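Local coordinates for protein guanylate kinase (Stenotrophomonas maltophilia, PDB 6WCT) that phosphorylates GMP to GDP at the expense of ATP, probably serving to recycle GMP in the nucleotide pool, at residues S54-A59 with D96-A101. Numbering follows the deposited sequence.
Sequences SFTSRA and DWKGTA. With 5GP (guanosine-5'-monophosphate), chain E.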
# COMPACT_ATOMS: atom_id res chain seq x y z
N SER A 54 -17.65 11.48 14.27
CA SER A 54 -18.69 10.52 14.59
C SER A 54 -19.69 11.08 15.59
O SER A 54 -19.42 12.04 16.32
CB SER A 54 -18.07 9.24 15.17
OG SER A 54 -17.26 8.59 14.21
N PHE A 55 -20.88 10.49 15.60
CA PHE A 55 -21.88 10.64 16.64
C PHE A 55 -21.69 9.54 17.68
O PHE A 55 -21.25 8.44 17.35
CB PHE A 55 -23.30 10.57 16.05
CG PHE A 55 -23.72 11.83 15.35
CD1 PHE A 55 -23.27 12.12 14.07
CD2 PHE A 55 -24.55 12.73 15.98
CE1 PHE A 55 -23.63 13.28 13.45
CE2 PHE A 55 -24.93 13.90 15.36
CZ PHE A 55 -24.45 14.18 14.09
N THR A 56 -22.01 9.84 18.94
CA THR A 56 -21.99 8.81 19.97
C THR A 56 -22.96 9.20 21.06
O THR A 56 -23.14 10.39 21.34
CB THR A 56 -20.59 8.62 20.58
OG1 THR A 56 -20.61 7.51 21.47
CG2 THR A 56 -20.20 9.85 21.40
N SER A 57 -23.59 8.20 21.66
CA SER A 57 -24.43 8.44 22.83
C SER A 57 -23.70 8.16 24.13
O SER A 57 -24.30 8.30 25.20
CB SER A 57 -25.72 7.61 22.75
OG SER A 57 -25.44 6.22 22.84
N ARG A 58 -22.44 7.76 24.07
CA ARG A 58 -21.68 7.56 25.30
C ARG A 58 -21.43 8.91 25.97
O ARG A 58 -21.45 9.97 25.34
CB ARG A 58 -20.37 6.82 25.04
CG ARG A 58 -19.21 7.65 24.49
CD ARG A 58 -17.92 7.07 25.07
NE ARG A 58 -16.68 7.39 24.37
CZ ARG A 58 -16.05 8.55 24.49
NH1 ARG A 58 -16.55 9.51 25.26
NH2 ARG A 58 -14.91 8.75 23.85
N ALA A 59 -21.23 8.86 27.29
CA ALA A 59 -20.97 10.06 28.06
C ALA A 59 -19.61 10.65 27.71
O ALA A 59 -18.66 9.94 27.40
CB ALA A 59 -21.05 9.76 29.56
N ASP A 96 -22.44 1.48 24.12
CA ASP A 96 -23.03 2.75 23.69
C ASP A 96 -23.06 2.78 22.17
O ASP A 96 -22.36 2.02 21.50
CB ASP A 96 -22.24 3.96 24.22
CG ASP A 96 -22.42 4.19 25.71
OD1 ASP A 96 -23.52 4.65 26.13
OD2 ASP A 96 -21.46 3.89 26.46
N TRP A 97 -23.87 3.68 21.64
CA TRP A 97 -23.98 3.87 20.20
C TRP A 97 -22.81 4.68 19.64
O TRP A 97 -22.38 5.67 20.24
CB TRP A 97 -25.28 4.58 19.85
CG TRP A 97 -26.50 3.76 20.06
CD1 TRP A 97 -27.52 4.02 20.94
CD2 TRP A 97 -26.85 2.55 19.39
NE1 TRP A 97 -28.48 3.04 20.85
CE2 TRP A 97 -28.09 2.13 19.90
CE3 TRP A 97 -26.23 1.78 18.40
CZ2 TRP A 97 -28.73 0.97 19.47
CZ3 TRP A 97 -26.86 0.62 17.97
CH2 TRP A 97 -28.10 0.23 18.50
N LYS A 98 -22.32 4.27 18.48
CA LYS A 98 -21.36 5.03 17.69
C LYS A 98 -21.82 5.00 16.24
O LYS A 98 -22.43 4.03 15.79
CB LYS A 98 -19.94 4.46 17.80
CG LYS A 98 -19.32 4.57 19.19
CD LYS A 98 -18.39 5.76 19.28
CE LYS A 98 -18.03 6.04 20.73
NZ LYS A 98 -16.95 5.15 21.22
N GLY A 99 -21.57 6.09 15.52
CA GLY A 99 -22.06 6.18 14.16
C GLY A 99 -21.47 7.27 13.29
O GLY A 99 -21.16 8.38 13.74
N THR A 100 -21.34 6.94 12.01
CA THR A 100 -20.94 7.88 10.98
C THR A 100 -22.20 8.37 10.29
O THR A 100 -22.93 7.56 9.70
CB THR A 100 -20.02 7.22 9.95
OG1 THR A 100 -18.85 6.71 10.58
CG2 THR A 100 -19.63 8.22 8.88
N ALA A 101 -22.47 9.67 10.36
CA ALA A 101 -23.65 10.20 9.71
C ALA A 101 -23.51 10.11 8.21
O ALA A 101 -22.42 10.33 7.65
CB ALA A 101 -23.90 11.66 10.11
P 5GP E . -13.96 5.60 22.28
O1P 5GP E . -13.80 7.02 21.78
O2P 5GP E . -12.93 5.16 23.32
O3P 5GP E . -15.34 5.26 22.79
O5' 5GP E . -13.81 4.65 21.04
C5' 5GP E . -14.28 3.32 21.09
C4' 5GP E . -14.23 2.71 19.72
O4' 5GP E . -15.34 3.21 18.94
C3' 5GP E . -12.96 3.04 18.92
O3' 5GP E . -12.49 1.88 18.25
C2' 5GP E . -13.46 4.02 17.87
O2' 5GP E . -12.72 4.03 16.67
C1' 5GP E . -14.87 3.51 17.65
N9 5GP E . -15.75 4.47 17.02
C8 5GP E . -15.60 5.83 17.02
N7 5GP E . -16.42 6.44 16.20
C5 5GP E . -17.17 5.42 15.64
C6 5GP E . -18.17 5.45 14.65
O6 5GP E . -18.59 6.44 14.07
N1 5GP E . -18.63 4.18 14.33
C2 5GP E . -18.17 3.01 14.89
N2 5GP E . -18.71 1.87 14.45
N3 5GP E . -17.23 2.98 15.83
C4 5GP E . -16.77 4.20 16.14
O HOH W 1 -17.25 8.70 11.31
O HOH W 2 -21.41 6.19 28.71
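Phe55 and Gly99 form an antiparallel hydrogen-bonded pair, Phe55 N to Gly99 O at 2.8 Å and Gly99 N to Phe55 O at 3.0 Å. The next pair, Thr56 with Lys98, is non-hydrogen-bonded; past Thr56 the segment 54-59 is no longer strand, yet Ser57 N still bonds Trp97 O, and the Thr56 and Ser57 hydroxyls add side-chain bonds. Trp97 O thus takes two donors, the second being Thr56 OG1, which reaches it at 2.8 Å nearly along the C=O axis. With chi1 at -174° the Thr56 hydroxyl swings away from its own amide and also accepts from Arg58 N in an ST turn, so one hydroxyl both fixes the turn and ties it to the neighbouring strand. Ser57 OG answers in reverse, receiving Trp97 N at 3.2 Å while sitting near the plane of the indole at its edge. The indole itself leads away to stack on Phe78, and its NE1 bonds Glu79. On the face opposite Thr56 and Lys98, Phe55 brings CE1 to 3.7 Å from Ala101 CB and packs against helix 75-83.

Lys98 runs alongside Thr56, and its CB lies 3.6 Å from C5 of the guanine before the bent chain turns its amine toward the ribose and phosphate, where its exact place is uncertain. Arg58 passes its CB over the Asp96 carboxylate, then presents its guanidinium edge-on to the phosphate, with NH2 to O1P of GMP at 2.9 Å and 165°; Glu64 pairs with the same NH2. Ser54 OG donates to O6 of the guanine, and a water joins this hydroxyl to Thr100 OG1, itself bonded to Glu89. Strands 55-56 and 96-101 form the centre of the small mixed sheet of the GMP-binding domain of guanylate kinases, with Ser54 and Arg58 flanking strand 55-56 to reach base and phosphate.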